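Side-chain contacts in Lys-gingipain W83 (Porphyromonas gingivalis, PDB 3KM5), which degrades host proteins by cleaving after lysine as a cysteine protease, and carries adhesin domains, one of them the beta jelly-roll K2 domain here, that have haemolytic activity in vitro: residues S54-S57 with W58-M61; A85-D88 with G89-G92. All blocks are in the same frame, centred on the assembly; numbering follows the deposited sequence.

Contact 1: residues S54-S57 with W58-M61; sequences SSFS and WNGM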
loop_
_atom_site.group_PDB
_atom_site.type_symbol
_atom_site.label_atom_id
_atom_site.label_comp_id
_atom_site.label_asym_id
_atom_site.label_seq_id
_atom_site.Cartn_x
_atom_site.Cartn_y
_atom_site.Cartn_z
ATOM N N SER A 54 -0.634 4.441 -2.113
ATOM C CA SER A 54 -0.918 3.691 -3.354
ATOM C C SER A 54 0.380 3.263 -3.990
ATOM O O SER A 54 1.395 3.938 -3.869
ATOM C CB SER A 54 -1.656 4.602 -4.345
ATOM O OG SER A 54 -0.797 5.639 -4.816
ATOM N N SER A 55 0.305 2.144 -4.705
ATOM C CA SER A 55 1.365 1.686 -5.591
ATOM C C SER A 55 0.702 1.003 -6.811
ATOM O O SER A 55 -0.269 0.280 -6.689
ATOM C CB SER A 55 2.307 0.729 -4.846
ATOM O OG SER A 55 3.325 0.230 -5.733
ATOM N N PHE A 56 1.215 1.303 -7.978
ATOM C CA PHE A 56 0.598 0.883 -9.238
ATOM C C PHE A 56 1.374 -0.234 -9.967
ATOM O O PHE A 56 2.615 -0.238 -10.039
ATOM C CB PHE A 56 0.436 2.106 -10.164
ATOM C CG PHE A 56 -0.575 3.075 -9.657
ATOM C CD1 PHE A 56 -1.876 3.037 -10.106
ATOM C CD2 PHE A 56 -0.261 3.981 -8.663
ATOM C CE1 PHE A 56 -2.809 3.912 -9.636
ATOM C CE2 PHE A 56 -1.183 4.868 -8.176
ATOM C CZ PHE A 56 -2.483 4.828 -8.646
ATOM N N SER A 57 0.646 -1.182 -10.567
ATOM C CA SER A 57 1.222 -2.068 -11.588
ATOM C C SER A 57 0.716 -1.677 -12.978
ATOM O O SER A 57 1.157 -2.300 -13.960
ATOM C CB SER A 57 0.944 -3.524 -11.295
ATOM O OG SER A 57 -0.420 -3.827 -11.363
ATOM N N TRP A 58 -0.202 -0.711 -13.064
ATOM C CA TRP A 58 -0.567 -0.015 -14.323
ATOM C C TRP A 58 -0.904 1.409 -13.947
ATOM O O TRP A 58 -1.786 1.635 -13.109
ATOM C CB TRP A 58 -1.786 -0.631 -15.029
ATOM C CG TRP A 58 -2.065 0.037 -16.367
ATOM C CD1 TRP A 58 -1.553 -0.330 -17.594
ATOM C CD2 TRP A 58 -2.849 1.207 -16.596
ATOM N NE1 TRP A 58 -2.005 0.532 -18.567
ATOM C CE2 TRP A 58 -2.794 1.487 -17.987
ATOM C CE3 TRP A 58 -3.606 2.045 -15.771
ATOM C CZ2 TRP A 58 -3.469 2.570 -18.562
ATOM C CZ3 TRP A 58 -4.279 3.117 -16.341
ATOM C CH2 TRP A 58 -4.201 3.375 -17.724
ATOM N N ASN A 59 -0.288 2.380 -14.617
ATOM C CA ASN A 59 -0.593 3.795 -14.375
ATOM C C ASN A 59 -0.263 4.562 -15.655
ATOM O O ASN A 59 0.814 5.125 -15.792
ATOM C CB ASN A 59 0.201 4.332 -13.173
ATOM C CG ASN A 59 -0.080 5.793 -12.874
ATOM O OD1 ASN A 59 -1.113 6.332 -13.261
ATOM N ND2 ASN A 59 0.823 6.427 -12.151
ATOM N N GLY A 60 -1.196 4.533 -16.600
ATOM C CA GLY A 60 -0.963 5.078 -17.939
ATOM C C GLY A 60 -0.149 4.140 -18.821
ATOM O O GLY A 60 -0.146 4.281 -20.042
ATOM N N MET A 61 0.532 3.193 -18.175
ATOM C CA MET A 61 1.326 2.171 -18.844
ATOM C C MET A 61 1.549 1.017 -17.868
ATOM O O MET A 61 1.390 1.171 -16.657
ATOM C CB MET A 61 2.664 2.725 -19.361
ATOM C CG MET A 61 3.711 3.104 -18.301
ATOM S SD MET A 61 5.358 3.340 -19.025
ATOM C CE MET A 61 6.423 3.495 -17.595
#

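Contact 2: residues A85-D88 with G89-G92; sequences AVND and GFPG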
loop_
_atom_site.group_PDB
_atom_site.type_symbol
_atom_site.label_atom_id
_atom_site.label_comp_id
_atom_site.label_asym_id
_atom_site.label_seq_id
_atom_site.Cartn_x
_atom_site.Cartn_y
_atom_site.Cartn_z
ATOM N N ALA A 85 -7.174 -2.116 -0.738
ATOM C CA ALA A 85 -8.147 -2.126 -1.820
ATOM C C ALA A 85 -7.403 -2.298 -3.148
ATOM O O ALA A 85 -6.315 -1.815 -3.325
ATOM C CB ALA A 85 -8.986 -0.824 -1.811
ATOM N N VAL A 86 -8.030 -3.008 -4.066
ATOM C CA VAL A 86 -7.484 -3.172 -5.417
ATOM C C VAL A 86 -8.606 -2.862 -6.406
ATOM O O VAL A 86 -9.740 -2.661 -6.017
ATOM C CB VAL A 86 -6.922 -4.598 -5.678
ATOM C CG1 VAL A 86 -5.754 -4.891 -4.747
ATOM C CG2 VAL A 86 -7.996 -5.666 -5.496
ATOM N N ASN A 87 -8.256 -2.794 -7.676
ATOM C CA ASN A 87 -9.267 -2.687 -8.745
ATOM C C ASN A 87 -9.797 -4.088 -8.976
ATOM O O ASN A 87 -9.048 -4.969 -9.428
ATOM C CB ASN A 87 -8.610 -2.151 -10.015
ATOM C CG ASN A 87 -9.566 -2.007 -11.154
ATOM O OD1 ASN A 87 -10.624 -2.642 -11.199
ATOM N ND2 ASN A 87 -9.224 -1.128 -12.068
ATOM N N ASP A 88 -11.059 -4.325 -8.625
ATOM C CA ASP A 88 -11.559 -5.697 -8.632
ATOM C C ASP A 88 -11.747 -6.260 -10.041
ATOM O O ASP A 88 -11.951 -7.467 -10.185
ATOM C CB ASP A 88 -12.780 -5.821 -7.726
ATOM C CG ASP A 88 -12.431 -5.538 -6.245
ATOM O OD1 ASP A 88 -11.307 -5.890 -5.803
ATOM O OD2 ASP A 88 -13.258 -4.953 -5.521
ATOM N N GLY A 89 -11.613 -5.421 -11.060
ATOM C CA GLY A 89 -11.561 -5.886 -12.436
ATOM C C GLY A 89 -10.218 -6.434 -12.851
ATOM O O GLY A 89 -10.128 -7.189 -13.827
ATOM N N PHE A 90 -9.169 -6.040 -12.126
ATOM C CA PHE A 90 -7.788 -6.461 -12.360
ATOM C C PHE A 90 -7.110 -6.582 -11.003
ATOM O O PHE A 90 -6.257 -5.750 -10.641
ATOM C CB PHE A 90 -7.048 -5.420 -13.178
ATOM C CG PHE A 90 -7.715 -5.071 -14.481
ATOM C CD1 PHE A 90 -7.405 -5.796 -15.626
ATOM C CD2 PHE A 90 -8.615 -4.002 -14.573
ATOM C CE1 PHE A 90 -8.013 -5.491 -16.839
ATOM C CE2 PHE A 90 -9.216 -3.688 -15.784
ATOM C CZ PHE A 90 -8.910 -4.439 -16.918
ATOM N N PRO A 91 -7.493 -7.586 -10.218
ATOM C CA PRO A 91 -7.242 -7.505 -8.777
ATOM C C PRO A 91 -5.868 -7.906 -8.254
ATOM O O PRO A 91 -5.507 -7.529 -7.143
ATOM C CB PRO A 91 -8.312 -8.435 -8.184
ATOM C CG PRO A 91 -8.566 -9.429 -9.278
ATOM C CD PRO A 91 -8.457 -8.663 -10.540
ATOM N N GLY A 92 -5.138 -8.689 -9.017
ATOM C CA GLY A 92 -3.980 -9.411 -8.528
ATOM C C GLY A 92 -2.709 -8.665 -8.275
ATOM O O GLY A 92 -1.638 -9.123 -8.632
HETATM O O HOH W 1 -5.784 -3.650 -8.957
#

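Contact 1: residues S54-S57 with W58-M61
Phe56 ends strand 51-56 in an extended conformation, and the chain bends at Ser57, where psi falls to -5°, so that Trp58 O and the Asn59 side chain return to the Phe56 ring. This is the exit of a jelly-roll strand into the loop leading to strand 66-70. The strand lies between strands 34-37 and 168-177, and the ring of Phe56 also rests on Leu36 and Tyr168 of these neighbours.

Two different sides of the ring are used locally. At its edge, near the ring plane, CD1 of Phe56 stands 3.3 Å from Trp58 O, a carbonyl that also receives a weak hydrogen bond from Asn167 ND2. Over one face lies Asn59 CG, 4.2 Å above the plane and displaced toward the rim, with amide and ring planes 27° apart; the amide therefore overlaps the ring partially rather than stacking squarely. Phe56 CG is anti to its carbonyl carbon (chi1 -68°), which turns the ring toward the returning loop. The amide is held over the ring by its carbonyl end: OD1 accepts a hydrogen bond from Leu129 N.

Beyond Asn59 the chain curls tightly: Asn59 N donates to Met61 O at 2.9 Å, and Gly60 takes a positive phi. The curl lays backbone on the Trp58 indole, with Gly60 N 3.3 Å and Met61 N 3.6 Å above one face, both offset toward the rim. The indole also makes a cation-pi contact with Arg126.

At the bend, Ser57 OG is held by hydrogen bonds with Asp93 OD1 and Leu166 N, two partners outside the bend that fix the hydroxyl's rotation. Asn59 CB packs against the root of the Phe56 ring, 3.8 Å from both Phe56 CB and CG.

Contact 2: residues A85-D88 with G89-G92
Asn87 O is met by two successive residues of the turn: Phe90 N donates a hydrogen bond of 2.9 Å to it, and Pro91 CA makes a CA-H...O contact at 3.2 Å. The Phe90 donor stands well above the carbonyl plane, 51° out of it, so the bond does not follow a lone pair. Pro91 N is also near Asn87 O but has no hydrogen to give.

The side chain of Asn87 adds a second bond. With CG anti to the backbone N (chi1 -180°), the amide swings over the turn and OD1 accepts from Gly89 N at 3.0 Å, the donor again tilted from the carbonyl plane. ND2 points to Asn167 OD1 and Ala125 O, which fix the flip of the amide; it also lies 3.9 Å from Phe90 CD2, at the ring's edge, with amide and ring planes 90° apart.

A water accepts from Asn87 N at 2.9 Å and sits 2.7 Å from Phe90 O, bridging the two ends of the turn. Val86 packs on Pro91, with CG2 3.9 Å from Pro91 CB and next to the Pro91 carbonyl, while Asp88 OD2 accepts a hydrogen bond from Val141 N.

The side chains of Asn87 and Pro138 are about 4 Å apart, Pro138 belonging to an experimentally established cleavage site. Together the bonds define an Asx turn superposed on a type I beta turn from Asn87 to Phe90.

Both contacts lie where strands of the same antiparallel sheet run out into loops, 51-56 for contact 1 and 79-86 for contact 2, with nearest atoms about 6 Å apart and no touch. Contact 2 is buried and mainly polar, ordered by hydrogen bonds to backbone and side-chain oxygens. Contact 1 is only partly buried and relies on ring, amide and carbonyl packing, running out to exposed Gly60 and Met61. Shared neighbours tie them: Arg126 makes cation-pi contacts with both Trp58 and Phe90, and Asn167 bonds Asn87 through OD1 and, weakly, Trp58 O through ND2. Strand 168-177 pairs with both exiting strands.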